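Glutamine aminotransferase class-II domain protein (Ruegeria pomeroyi, PDB 3MDN) probably releases ammonia from glutamine, as a class-II glutamine amidotransferase of the Ntn-hydrolase type, for transfer to an acceptor not yet established. Local coordinates at residues W109-N114 / V147-A152; D160-L165 / A253-A258; Y198-S203 / G242-I247. One frame throughout, in Å; residues are numbered along the deposited sequence.

How the contacts relate
All three contacts reach one antiparallel sheet, which holds strands 109-114, 185-192, 197-203, 243-248 and 251-256. Contact 1 packs helix 144-154 on strand 109-114. Contact 2 sets the start of the next helix, 161-179, against the last strand, 251-256. Contact 3 pairs strands 197-203 and 243-248, facing that helix start. Between centres, contacts 2 and 3 are about 7 Å apart, contacts 1 and 2 about 14 Å, and contacts 1 and 3 about 13 Å. Contact 1 closes before the others open, and contact 3 is nested in the loop that contact 2 closes. Contacts 1 and 2 place two successive helices on the sheet that contact 3 helps to build, consistent with the layered Ntn-hydrolase fold.

Contact 1: residues W109-N114 / V147-A152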
ATOM      1  N   TRP D 109       2.319  26.677   1.409  1.00 25.85           N
ATOM      2  CA  TRP D 109       1.547  26.603   0.155  1.00 25.21           C
ATOM      3  C   TRP D 109       1.245  25.168  -0.278  1.00 25.94           C
ATOM      4  O   TRP D 109       2.037  24.262  -0.005  1.00 24.30           O
ATOM      5  CB  TRP D 109       2.313  27.287  -0.976  1.00 24.73           C
ATOM      6  CG  TRP D 109       2.378  28.758  -0.824  1.00 25.37           C
ATOM      7  CD1 TRP D 109       3.239  29.479  -0.049  1.00 24.69           C
ATOM      8  CD2 TRP D 109       1.513  29.711  -1.466  1.00 26.31           C
ATOM      9  NE1 TRP D 109       2.975  30.842  -0.183  1.00 22.45           N
ATOM     10  CE2 TRP D 109       1.916  31.003  -1.042  1.00 25.48           C
ATOM     11  CE3 TRP D 109       0.426  29.591  -2.328  1.00 27.86           C
ATOM     12  CZ2 TRP D 109       1.279  32.165  -1.472  1.00 26.12           C
ATOM     13  CZ3 TRP D 109      -0.213  30.742  -2.760  1.00 29.77           C
ATOM     14  CH2 TRP D 109       0.218  32.023  -2.331  1.00 28.58           C
ATOM     15  N   CYS D 110       0.098  24.972  -0.921  1.00 25.97           N
ATOM     16  CA  CYS D 110      -0.200  23.689  -1.541  1.00 27.50           C
ATOM     17  C   CYS D 110      -0.809  23.955  -2.878  1.00 27.50           C
ATOM     18  O   CYS D 110      -1.221  25.079  -3.145  1.00 29.45           O
ATOM     19  CB  CYS D 110      -1.130  22.826  -0.683  1.00 27.57           C
ATOM     20  SG  CYS D 110      -2.700  23.586  -0.249  1.00 28.13           S
ATOM     21  N   PHE D 111      -0.892  22.933  -3.718  1.00 27.72           N
ATOM     22  CA  PHE D 111      -1.107  23.165  -5.136  1.00 28.07           C
ATOM     23  C   PHE D 111      -1.530  21.870  -5.810  1.00 27.26           C
ATOM     24  O   PHE D 111      -1.013  20.811  -5.497  1.00 27.67           O
ATOM     25  CB  PHE D 111       0.228  23.662  -5.716  1.00 28.60           C
ATOM     26  CG  PHE D 111       0.200  23.982  -7.189  1.00 29.06           C
ATOM     27  CD1 PHE D 111       0.390  22.984  -8.131  1.00 30.67           C
ATOM     28  CD2 PHE D 111       0.025  25.289  -7.618  1.00 30.77           C
ATOM     29  CE1 PHE D 111       0.379  23.276  -9.478  1.00 32.29           C
ATOM     30  CE2 PHE D 111       0.014  25.603  -8.966  1.00 33.46           C
ATOM     31  CZ  PHE D 111       0.185  24.592  -9.900  1.00 34.80           C
HETATM   32  N   MSE D 112      -2.492  21.953  -6.705  1.00 28.28           N
HETATM   33  CA  MSE D 112      -2.865  20.825  -7.558  1.00 28.78           C
HETATM   34  C   MSE D 112      -3.279  21.313  -8.955  1.00 29.32           C
HETATM   35  O   MSE D 112      -3.695  22.463  -9.125  1.00 28.87           O
HETATM   36  CB  MSE D 112      -3.958  19.972  -6.919  1.00 28.91           C
HETATM   37  CG  MSE D 112      -5.221  20.686  -6.588  1.00 32.96           C
HETATM   38 SE   MSE D 112      -6.458  19.432  -5.745  1.00 40.45          SE
HETATM   39  CE  MSE D 112      -7.881  20.773  -5.458  1.00 39.64           C
ATOM     40  N   HIS D 113      -3.126  20.437  -9.940  1.00 27.77           N
ATOM     41  CA  HIS D 113      -3.170  20.818 -11.323  1.00 27.53           C
ATOM     42  C   HIS D 113      -3.797  19.663 -12.105  1.00 27.18           C
ATOM     43  O   HIS D 113      -3.485  18.511 -11.886  1.00 26.16           O
ATOM     44  CB  HIS D 113      -1.737  21.132 -11.811  1.00 27.83           C
ATOM     45  CG  HIS D 113      -1.527  20.973 -13.292  1.00 29.07           C
ATOM     46  ND1 HIS D 113      -2.017  21.865 -14.221  1.00 29.99           N
ATOM     47  CD2 HIS D 113      -0.842  20.039 -13.997  1.00 29.17           C
ATOM     48  CE1 HIS D 113      -1.668  21.479 -15.438  1.00 28.05           C
ATOM     49  NE2 HIS D 113      -0.951  20.373 -15.328  1.00 29.58           N
ATOM     50  N   ASN D 114      -4.707  20.022 -12.987  1.00 26.97           N
ATOM     51  CA  ASN D 114      -5.328  19.157 -13.958  1.00 27.63           C
ATOM     52  C   ASN D 114      -4.847  19.675 -15.334  1.00 27.63           C
ATOM     53  O   ASN D 114      -4.918  20.894 -15.613  1.00 27.02           O
ATOM     54  CB  ASN D 114      -6.861  19.319 -13.797  1.00 28.01           C
ATOM     55  CG  ASN D 114      -7.651  18.209 -14.426  1.00 32.15           C
ATOM     56  OD1 ASN D 114      -8.882  18.173 -14.295  1.00 38.47           O
ATOM     57  ND2 ASN D 114      -6.981  17.299 -15.119  1.00 34.52           N
ATOM     58  N   VAL D 147       6.729  20.341 -11.211  1.00 26.56           N
ATOM     59  CA  VAL D 147       7.501  21.432 -11.803  1.00 27.77           C
ATOM     60  C   VAL D 147       6.759  22.776 -11.821  1.00 27.82           C
ATOM     61  O   VAL D 147       7.290  23.784 -11.352  1.00 27.96           O
ATOM     62  CB  VAL D 147       7.962  21.106 -13.241  1.00 28.25           C
ATOM     63  CG1 VAL D 147       8.937  22.204 -13.744  1.00 29.61           C
ATOM     64  CG2 VAL D 147       8.680  19.796 -13.247  1.00 27.62           C
ATOM     65  N   LEU D 148       5.536  22.795 -12.339  1.00 27.51           N
ATOM     66  CA  LEU D 148       4.794  24.031 -12.427  1.00 28.08           C
ATOM     67  C   LEU D 148       4.745  24.705 -11.033  1.00 27.17           C
ATOM     68  O   LEU D 148       4.914  25.923 -10.892  1.00 27.74           O
ATOM     69  CB  LEU D 148       3.379  23.747 -12.934  1.00 28.54           C
ATOM     70  CG  LEU D 148       2.638  24.620 -13.966  1.00 32.66           C
ATOM     71  CD1 LEU D 148       1.156  24.572 -13.671  1.00 34.28           C
ATOM     72  CD2 LEU D 148       3.123  26.076 -14.049  1.00 33.48           C
ATOM     73  N   PHE D 149       4.485  23.911 -10.008  1.00 26.19           N
ATOM     74  CA  PHE D 149       4.370  24.440  -8.642  1.00 25.64           C
ATOM     75  C   PHE D 149       5.701  25.007  -8.164  1.00 24.90           C
ATOM     76  O   PHE D 149       5.771  26.109  -7.656  1.00 24.30           O
ATOM     77  CB  PHE D 149       3.917  23.337  -7.690  1.00 24.85           C
ATOM     78  CG  PHE D 149       3.880  23.734  -6.224  1.00 25.48           C
ATOM     79  CD1 PHE D 149       3.341  24.943  -5.808  1.00 28.63           C
ATOM     80  CD2 PHE D 149       4.314  22.829  -5.255  1.00 28.17           C
ATOM     81  CE1 PHE D 149       3.262  25.257  -4.436  1.00 25.33           C
ATOM     82  CE2 PHE D 149       4.263  23.149  -3.888  1.00 28.92           C
ATOM     83  CZ  PHE D 149       3.731  24.355  -3.489  1.00 27.42           C
ATOM     84  N   LEU D 150       6.761  24.247  -8.333  1.00 23.81           N
ATOM     85  CA  LEU D 150       8.077  24.693  -7.823  1.00 24.66           C
ATOM     86  C   LEU D 150       8.648  25.853  -8.634  1.00 23.99           C
ATOM     87  O   LEU D 150       9.316  26.733  -8.076  1.00 23.12           O
ATOM     88  CB  LEU D 150       9.052  23.528  -7.773  1.00 22.67           C
ATOM     89  CG  LEU D 150       8.529  22.416  -6.865  1.00 24.19           C
ATOM     90  CD1 LEU D 150       9.508  21.284  -6.872  1.00 21.67           C
ATOM     91  CD2 LEU D 150       8.277  22.910  -5.422  1.00 21.63           C
ATOM     92  N   LEU D 151       8.386  25.833  -9.943  1.00 24.60           N
ATOM     93  CA  LEU D 151       8.686  26.984 -10.808  1.00 25.75           C
ATOM     94  C   LEU D 151       7.927  28.237 -10.378  1.00 25.32           C
ATOM     95  O   LEU D 151       8.462  29.333 -10.433  1.00 26.17           O
ATOM     96  CB  LEU D 151       8.323  26.710 -12.262  1.00 26.57           C
ATOM     97  CG  LEU D 151       9.140  25.913 -13.289  1.00 29.24           C
ATOM     98  CD1 LEU D 151       8.913  26.599 -14.646  1.00 30.88           C
ATOM     99  CD2 LEU D 151      10.628  25.904 -13.011  1.00 29.19           C
ATOM    100  N   ALA D 152       6.665  28.090  -9.992  1.00 25.76           N
ATOM    101  CA  ALA D 152       5.905  29.243  -9.514  1.00 25.91           C
ATOM    102  C   ALA D 152       6.479  29.780  -8.190  1.00 26.07           C
ATOM    103  O   ALA D 152       6.574  31.002  -8.007  1.00 26.29           O
ATOM    104  CB  ALA D 152       4.412  28.913  -9.392  1.00 25.88           C
TER
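Strand 109-114 and helix 147-152 run at 138° to each other, their axes 9.0 Å apart at closest, and the CA atoms of Phe111 and Phe149 come nearest, at 6.6 Å. These two phenylalanines carry the contact. Their side chains run past one another from opposite sides. The ring planes are near parallel, 16° apart, but the offset leaves little ring-on-ring overlap. Each ring covers the other residue's CB. Phe111 CB sits over the face of the Phe149 ring, 3.4 Å from Phe149 CD1. Phe149 CB sits in the same way over the Phe111 ring, 3.6 Å from Phe111 CD1. This makes a reciprocal pair of CH-pi contacts. It depends on CG being anti to the backbone N in both residues (chi1 -179° at Phe111), which sends each ring out alongside its partner. The contact joins helix 144-154 to the sheet, consistent with the layered Ntn-hydrolase fold. The other side of the strand, with Cys110 and Met112, meets Leu85 of strand 84-87, in the other large sheet. Leu148 extends the apolar patch. Its CD1 lies near the plane of the Phe111 ring at the edge, 3.9 Å from Phe111 CZ, and over a face of the His113 ring. At the other end Trp109 CB is 4.1 Å from Phe149 CZ, while its indole turns off toward Phe191. Leu148 also touches Leu187 of strand 185-192 and Ile169 of helix 161-179.

Contact 2: residues D160-L165 / A253-A258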
ATOM      1  N   ASP D 160       3.653  37.085  -4.783  1.00 31.59           N
ATOM      2  CA  ASP D 160       3.013  37.542  -6.031  1.00 31.07           C
ATOM      3  C   ASP D 160       2.418  36.348  -6.801  1.00 30.16           C
ATOM      4  O   ASP D 160       2.930  35.978  -7.843  1.00 30.10           O
ATOM      5  CB  ASP D 160       4.065  38.277  -6.879  1.00 31.55           C
ATOM      6  CG  ASP D 160       3.556  38.687  -8.275  1.00 34.02           C
ATOM      7  OD1 ASP D 160       2.320  38.803  -8.490  1.00 34.97           O
ATOM      8  OD2 ASP D 160       4.420  38.889  -9.160  1.00 35.18           O
ATOM      9  N   PRO D 161       1.334  35.754  -6.294  1.00 29.67           N
ATOM     10  CA  PRO D 161       0.831  34.487  -6.843  1.00 29.34           C
ATOM     11  C   PRO D 161       0.406  34.544  -8.308  1.00 29.43           C
ATOM     12  O   PRO D 161       0.775  33.663  -9.082  1.00 29.30           O
ATOM     13  CB  PRO D 161      -0.363  34.150  -5.960  1.00 29.78           C
ATOM     14  CG  PRO D 161      -0.311  35.078  -4.792  1.00 30.60           C
ATOM     15  CD  PRO D 161       0.491  36.272  -5.208  1.00 30.24           C
ATOM     16  N   HIS D 162      -0.337  35.577  -8.683  1.00 29.05           N
ATOM     17  CA  HIS D 162      -0.773  35.785 -10.060  1.00 29.09           C
ATOM     18  C   HIS D 162       0.397  35.930 -11.035  1.00 28.33           C
ATOM     19  O   HIS D 162       0.470  35.196 -12.041  1.00 27.58           O
ATOM     20  CB  HIS D 162      -1.667  37.034 -10.120  1.00 29.71           C
ATOM     21  CG  HIS D 162      -2.115  37.412 -11.499  1.00 31.77           C
ATOM     22  ND1 HIS D 162      -1.261  37.944 -12.445  1.00 35.32           N
ATOM     23  CD2 HIS D 162      -3.343  37.388 -12.074  1.00 33.35           C
ATOM     24  CE1 HIS D 162      -1.939  38.224 -13.548  1.00 36.18           C
ATOM     25  NE2 HIS D 162      -3.207  37.909 -13.345  1.00 36.90           N
ATOM     26  N   GLY D 163       1.282  36.898 -10.755  1.00 27.85           N
ATOM     27  CA  GLY D 163       2.490  37.117 -11.574  1.00 27.11           C
ATOM     28  C   GLY D 163       3.371  35.873 -11.625  1.00 27.22           C
ATOM     29  O   GLY D 163       3.852  35.481 -12.686  1.00 26.97           O
ATOM     30  N   ALA D 164       3.559  35.220 -10.482  1.00 26.97           N
ATOM     31  CA  ALA D 164       4.465  34.061 -10.420  1.00 26.85           C
ATOM     32  C   ALA D 164       3.910  32.864 -11.206  1.00 27.27           C
ATOM     33  O   ALA D 164       4.641  32.215 -11.935  1.00 27.24           O
ATOM     34  CB  ALA D 164       4.768  33.682  -8.993  1.00 26.43           C
ATOM     35  N   LEU D 165       2.620  32.579 -11.072  1.00 27.73           N
ATOM     36  CA  LEU D 165       2.068  31.463 -11.824  1.00 27.71           C
ATOM     37  C   LEU D 165       2.145  31.795 -13.322  1.00 27.20           C
ATOM     38  O   LEU D 165       2.554  30.969 -14.148  1.00 28.14           O
ATOM     39  CB  LEU D 165       0.636  31.148 -11.376  1.00 27.44           C
ATOM     40  CG  LEU D 165       0.028  29.971 -12.137  1.00 28.02           C
ATOM     41  CD1 LEU D 165       0.831  28.702 -11.828  1.00 30.70           C
ATOM     42  CD2 LEU D 165      -1.397  29.772 -11.755  1.00 30.60           C
ATOM     43  N   ALA D 253     -13.359  36.927  -6.144  1.00 31.33           N
ATOM     44  CA  ALA D 253     -13.189  37.877  -7.237  1.00 30.54           C
ATOM     45  C   ALA D 253     -12.380  37.244  -8.369  1.00 30.34           C
ATOM     46  O   ALA D 253     -11.470  36.427  -8.118  1.00 29.64           O
ATOM     47  CB  ALA D 253     -12.504  39.144  -6.724  1.00 30.61           C
ATOM     48  N   GLU D 254     -12.721  37.601  -9.602  1.00 28.94           N
ATOM     49  CA  GLU D 254     -12.001  37.133 -10.784  1.00 30.31           C
ATOM     50  C   GLU D 254     -11.164  38.241 -11.407  1.00 30.50           C
ATOM     51  O   GLU D 254     -11.454  39.417 -11.226  1.00 30.39           O
ATOM     52  CB  GLU D 254     -12.971  36.641 -11.854  1.00 30.43           C
ATOM     53  CG  GLU D 254     -13.576  35.263 -11.625  1.00 30.05           C
ATOM     54  CD  GLU D 254     -14.436  34.824 -12.817  1.00 28.49           C
ATOM     55  OE1 GLU D 254     -14.097  35.174 -13.967  1.00 24.45           O
ATOM     56  OE2 GLU D 254     -15.431  34.113 -12.599  1.00 28.21           O
ATOM     57  N   ARG D 255     -10.185  37.842 -12.213  1.00 30.99           N
ATOM     58  CA  ARG D 255      -9.156  38.727 -12.741  1.00 31.99           C
ATOM     59  C   ARG D 255      -8.653  38.066 -14.022  1.00 31.77           C
ATOM     60  O   ARG D 255      -8.626  36.828 -14.097  1.00 31.46           O
ATOM     61  CB  ARG D 255      -8.030  38.718 -11.725  1.00 33.03           C
ATOM     62  CG  ARG D 255      -7.459  40.024 -11.308  1.00 36.80           C
ATOM     63  CD  ARG D 255      -6.391  39.703 -10.248  1.00 41.34           C
ATOM     64  NE  ARG D 255      -5.087  40.193 -10.698  1.00 45.13           N
ATOM     65  CZ  ARG D 255      -3.987  40.262  -9.954  1.00 44.44           C
ATOM     66  NH1 ARG D 255      -3.984  39.868  -8.680  1.00 44.31           N
ATOM     67  NH2 ARG D 255      -2.882  40.742 -10.499  1.00 45.32           N
ATOM     68  N   ASP D 256      -8.228  38.846 -15.014  1.00 31.73           N
ATOM     69  CA  ASP D 256      -7.677  38.287 -16.258  1.00 32.48           C
ATOM     70  C   ASP D 256      -6.361  37.586 -15.948  1.00 32.61           C
ATOM     71  O   ASP D 256      -5.640  37.965 -15.018  1.00 32.87           O
ATOM     72  CB  ASP D 256      -7.451  39.350 -17.367  1.00 32.83           C
ATOM     73  CG  ASP D 256      -8.768  39.856 -18.012  1.00 35.20           C
ATOM     74  OD1 ASP D 256      -9.799  39.129 -18.003  1.00 35.87           O
ATOM     75  OD2 ASP D 256      -8.765  40.995 -18.548  1.00 37.69           O
ATOM     76  N   PHE D 257      -6.058  36.550 -16.715  1.00 32.66           N
ATOM     77  CA  PHE D 257      -4.867  35.752 -16.456  1.00 33.75           C
ATOM     78  C   PHE D 257      -4.328  35.218 -17.772  1.00 35.02           C
ATOM     79  O   PHE D 257      -4.994  34.461 -18.473  1.00 35.29           O
ATOM     80  CB  PHE D 257      -5.185  34.594 -15.496  1.00 32.69           C
ATOM     81  CG  PHE D 257      -4.003  33.681 -15.226  1.00 32.05           C
ATOM     82  CD1 PHE D 257      -3.011  34.059 -14.327  1.00 30.20           C
ATOM     83  CD2 PHE D 257      -3.872  32.466 -15.899  1.00 29.48           C
ATOM     84  CE1 PHE D 257      -1.913  33.235 -14.069  1.00 33.27           C
ATOM     85  CE2 PHE D 257      -2.774  31.631 -15.656  1.00 34.85           C
ATOM     86  CZ  PHE D 257      -1.783  32.020 -14.729  1.00 33.00           C
ATOM     87  N   ALA D 258      -3.119  35.621 -18.118  1.00 36.79           N
ATOM     88  CA  ALA D 258      -2.474  35.078 -19.307  1.00 38.53           C
ATOM     89  C   ALA D 258      -1.003  34.882 -18.972  1.00 39.44           C
ATOM     90  O   ALA D 258      -0.494  35.600 -18.125  1.00 39.64           O
ATOM     91  CB  ALA D 258      -2.659  36.033 -20.500  1.00 38.20           C
TER
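The N-terminal turn of helix 161-179 docks here on the end of strand 251-256, through His162 and the residues Arg255 to Phe257. Asp160 is the N-cap: its OD1 accepts from Gly163 N at 3.1 Å, from above the carboxylate plane. Its OD2 forms a salt bridge with Arg167. His162 is gripped from three directions. At the ring edge NE2 donates to Asp256 O, 3.0 Å away. The bond is nearly straight, 166° at the hydrogen, and lies in both the ring plane and the carbonyl plane. The guanidinium of Arg255 lies flat on one ring face, planes 6° apart, with its NH2 3.6 Å from His162 CG. The opposite face takes the edge of Phe257 in a T-shaped pair, with Phe257 CD1 4.0 Å from His162 NE2. The extended first torsion of His162 (chi1 176°) carries the ring out between them. Farther in, Leu165 CD2 touches Phe257 CZ at 3.7 Å, and both residues also pack on Met244. With an alanine in place of His162, Asp256 O would probably lose this donor, and the Arg255 guanidinium and the Phe257 edge would probably lose the ring they pack on. Because NE2 carries the donated proton, ND1 is the site for any second one. The stacked guanidinium is likely to disfavour that second proton.

Contact 3: residues Y198-S203 / G242-I247; sequences YAARYS and GRMLTI
A G1 beta bulge lies where strand 243-248 begins: Gly242 and Arg243 both face Arg201. Gly242 N donates to Arg201 O at 2.8 Å, while Arg243 N reaches the same oxygen only through a weak bond of 3.4 Å. One carbonyl thus takes two donors. Gly242 has a positive phi of 82°, and at these backbone angles a side chain would collide with the carbonyl oxygen of the residue before. Past the bulge the antiparallel register is regular. Ala199 and Leu245 form a hydrogen-bonded pair, with Leu245 N to Ala199 O at 2.7 Å and the return bond from Ala199 N to Leu245 O at 3.0 Å. Arg201 N donates to Arg243 O at 3.2 Å. Ala200 with Met244 and Tyr198 with Thr246 are non-hydrogen-bonded pairs. Their side chains share one face of the sheet. Met244, modelled as selenomethionine, is extended through its first two torsions and bends at the third (chi3 -57°), which brings CE to 3.6 Å from Ala200 CB. Tyr198 and Thr246 run alongside each other, with Thr246 OG1 at the ring edge, 3.6 Å from Tyr198 CD2. This face meets helix 161-179, where Leu165 touches Ala200. On the other face Ala199 and Leu245 touch Val224 of strand 221-225, in the other large sheet. The paired strands therefore lie between a helix and that sheet, as in the layered Ntn-hydrolase fold. Arg201 and Arg243 share that second face, but their guanidinium groups reach to partners elsewhere. Arg243 forms salt bridges with Asp256 and Glu254. Arg201 NH1 bonds to Leu239 O and forms a salt bridge with Glu238, so the carboxylates probably offset the two positive charges.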
ATOM      1  N   TYR D 198      -6.909  30.051  -4.316  1.00 23.56           N
ATOM      2  CA  TYR D 198      -6.760  30.543  -5.684  1.00 23.57           C
ATOM      3  C   TYR D 198      -7.133  29.445  -6.657  1.00 23.78           C
ATOM      4  O   TYR D 198      -6.999  28.259  -6.346  1.00 22.23           O
ATOM      5  CB  TYR D 198      -5.302  30.915  -5.990  1.00 23.90           C
ATOM      6  CG  TYR D 198      -4.757  32.038  -5.148  1.00 24.38           C
ATOM      7  CD1 TYR D 198      -3.977  31.767  -4.029  1.00 24.76           C
ATOM      8  CD2 TYR D 198      -5.075  33.371  -5.442  1.00 25.77           C
ATOM      9  CE1 TYR D 198      -3.475  32.793  -3.239  1.00 25.46           C
ATOM     10  CE2 TYR D 198      -4.565  34.418  -4.649  1.00 28.10           C
ATOM     11  CZ  TYR D 198      -3.766  34.113  -3.561  1.00 24.42           C
ATOM     12  OH  TYR D 198      -3.289  35.110  -2.749  1.00 25.76           O
ATOM     13  N   ALA D 199      -7.540  29.838  -7.855  1.00 23.17           N
ATOM     14  CA  ALA D 199      -7.654  28.865  -8.911  1.00 24.18           C
ATOM     15  C   ALA D 199      -7.456  29.580 -10.221  1.00 24.25           C
ATOM     16  O   ALA D 199      -7.834  30.729 -10.364  1.00 24.80           O
ATOM     17  CB  ALA D 199      -9.027  28.176  -8.868  1.00 24.34           C
ATOM     18  N   ALA D 200      -6.848  28.909 -11.178  1.00 24.69           N
ATOM     19  CA  ALA D 200      -6.610  29.532 -12.477  1.00 25.34           C
ATOM     20  C   ALA D 200      -6.945  28.515 -13.549  1.00 24.91           C
ATOM     21  O   ALA D 200      -6.920  27.321 -13.306  1.00 25.00           O
ATOM     22  CB  ALA D 200      -5.150  29.998 -12.599  1.00 24.81           C
ATOM     23  N   ARG D 201      -7.300  29.008 -14.721  1.00 25.02           N
ATOM     24  CA  ARG D 201      -7.620  28.171 -15.873  1.00 24.38           C
ATOM     25  C   ARG D 201      -7.034  28.838 -17.089  1.00 23.95           C
ATOM     26  O   ARG D 201      -7.255  30.039 -17.316  1.00 22.69           O
ATOM     27  CB  ARG D 201      -9.138  27.984 -16.026  1.00 24.07           C
ATOM     28  CG  ARG D 201      -9.565  27.093 -17.188  1.00 24.07           C
ATOM     29  CD  ARG D 201     -11.097  27.051 -17.293  1.00 23.06           C
ATOM     30  NE  ARG D 201     -11.586  26.123 -18.309  1.00 23.65           N
ATOM     31  CZ  ARG D 201     -12.835  26.110 -18.766  1.00 25.23           C
ATOM     32  NH1 ARG D 201     -13.716  27.002 -18.312  1.00 25.17           N
ATOM     33  NH2 ARG D 201     -13.197  25.223 -19.689  1.00 22.76           N
ATOM     34  N   TYR D 202      -6.256  28.062 -17.851  1.00 24.04           N
ATOM     35  CA  TYR D 202      -5.590  28.580 -19.039  1.00 23.95           C
ATOM     36  C   TYR D 202      -5.240  27.455 -20.021  1.00 23.39           C
ATOM     37  O   TYR D 202      -4.987  26.335 -19.619  1.00 23.28           O
ATOM     38  CB  TYR D 202      -4.310  29.338 -18.622  1.00 25.42           C
ATOM     39  CG  TYR D 202      -3.406  29.618 -19.803  1.00 26.63           C
ATOM     40  CD1 TYR D 202      -3.704  30.647 -20.704  1.00 28.37           C
ATOM     41  CD2 TYR D 202      -2.329  28.794 -20.075  1.00 25.42           C
ATOM     42  CE1 TYR D 202      -2.913  30.876 -21.825  1.00 28.37           C
ATOM     43  CE2 TYR D 202      -1.524  29.012 -21.177  1.00 26.32           C
ATOM     44  CZ  TYR D 202      -1.824  30.064 -22.051  1.00 29.14           C
ATOM     45  OH  TYR D 202      -1.010  30.282 -23.154  1.00 29.78           O
ATOM     46  N   SER D 203      -5.219  27.752 -21.313  1.00 23.23           N
ATOM     47  CA  SER D 203      -4.767  26.778 -22.321  1.00 22.93           C
ATOM     48  C   SER D 203      -4.068  27.488 -23.482  1.00 23.71           C
ATOM     49  O   SER D 203      -4.445  28.604 -23.856  1.00 23.23           O
ATOM     50  CB  SER D 203      -5.962  25.978 -22.873  1.00 21.83           C
ATOM     51  OG  SER D 203      -5.528  25.060 -23.888  1.00 20.44           O
ATOM     52  N   GLY D 242      -8.380  31.701 -19.303  1.00 27.11           N
ATOM     53  CA  GLY D 242      -7.755  33.040 -19.320  1.00 27.32           C
ATOM     54  C   GLY D 242      -8.129  33.878 -18.098  1.00 27.45           C
ATOM     55  O   GLY D 242      -8.091  35.108 -18.144  1.00 27.31           O
ATOM     56  N   ARG D 243      -8.478  33.205 -17.000  1.00 27.03           N
ATOM     57  CA  ARG D 243      -9.017  33.859 -15.783  1.00 26.41           C
ATOM     58  C   ARG D 243      -8.423  33.255 -14.505  1.00 25.57           C
ATOM     59  O   ARG D 243      -8.091  32.085 -14.488  1.00 24.13           O
ATOM     60  CB  ARG D 243     -10.562  33.717 -15.705  1.00 26.48           C
ATOM     61  CG  ARG D 243     -11.335  34.351 -16.837  1.00 28.15           C
ATOM     62  CD  ARG D 243     -11.267  35.888 -16.782  1.00 30.09           C
ATOM     63  NE  ARG D 243     -12.311  36.425 -15.915  1.00 31.43           N
ATOM     64  CZ  ARG D 243     -12.505  37.715 -15.672  1.00 29.40           C
ATOM     65  NH1 ARG D 243     -11.711  38.622 -16.207  1.00 30.79           N
ATOM     66  NH2 ARG D 243     -13.495  38.095 -14.891  1.00 28.61           N
HETATM   67  N   MSE D 244      -8.332  34.063 -13.450  1.00 25.05           N
HETATM   68  CA  MSE D 244      -7.887  33.608 -12.128  1.00 26.44           C
HETATM   69  C   MSE D 244      -8.881  34.038 -11.054  1.00 25.85           C
HETATM   70  O   MSE D 244      -9.316  35.197 -11.013  1.00 25.71           O
HETATM   71  CB  MSE D 244      -6.481  34.132 -11.778  1.00 26.01           C
HETATM   72  CG  MSE D 244      -6.043  33.807 -10.326  1.00 32.28           C
HETATM   73 SE   MSE D 244      -4.102  34.072  -9.977  1.00 39.84          SE
HETATM   74  CE  MSE D 244      -3.487  32.889 -11.345  1.00 31.52           C
ATOM     75  N   LEU D 245      -9.218  33.098 -10.183  1.00 25.21           N
ATOM     76  CA  LEU D 245     -10.200  33.323  -9.160  1.00 25.44           C
ATOM     77  C   LEU D 245      -9.458  33.448  -7.841  1.00 25.78           C
ATOM     78  O   LEU D 245      -8.509  32.694  -7.581  1.00 26.01           O
ATOM     79  CB  LEU D 245     -11.116  32.107  -9.100  1.00 25.42           C
ATOM     80  CG  LEU D 245     -12.186  32.040  -8.009  1.00 26.19           C
ATOM     81  CD1 LEU D 245     -13.287  33.100  -8.305  1.00 23.44           C
ATOM     82  CD2 LEU D 245     -12.778  30.615  -7.917  1.00 23.27           C
ATOM     83  N   THR D 246      -9.892  34.365  -6.995  1.00 25.52           N
ATOM     84  CA  THR D 246      -9.269  34.560  -5.691  1.00 26.12           C
ATOM     85  C   THR D 246     -10.405  34.578  -4.672  1.00 26.90           C
ATOM     86  O   THR D 246     -11.345  35.365  -4.811  1.00 27.00           O
ATOM     87  CB  THR D 246      -8.504  35.914  -5.636  1.00 27.01           C
ATOM     88  OG1 THR D 246      -7.371  35.883  -6.528  1.00 27.08           O
ATOM     89  CG2 THR D 246      -8.050  36.253  -4.193  1.00 25.19           C
ATOM     90  N   ILE D 247     -10.326  33.691  -3.680  1.00 27.57           N
ATOM     91  CA  ILE D 247     -11.269  33.651  -2.581  1.00 28.38           C
ATOM     92  C   ILE D 247     -10.547  33.848  -1.256  1.00 28.94           C
ATOM     93  O   ILE D 247      -9.708  33.019  -0.839  1.00 28.82           O
ATOM     94  CB  ILE D 247     -12.075  32.346  -2.559  1.00 28.84           C
ATOM     95  CG1 ILE D 247     -12.893  32.226  -3.871  1.00 28.93           C
ATOM     96  CG2 ILE D 247     -13.048  32.375  -1.354  1.00 27.54           C
ATOM     97  CD1 ILE D 247     -13.205  30.800  -4.263  1.00 31.65           C
TER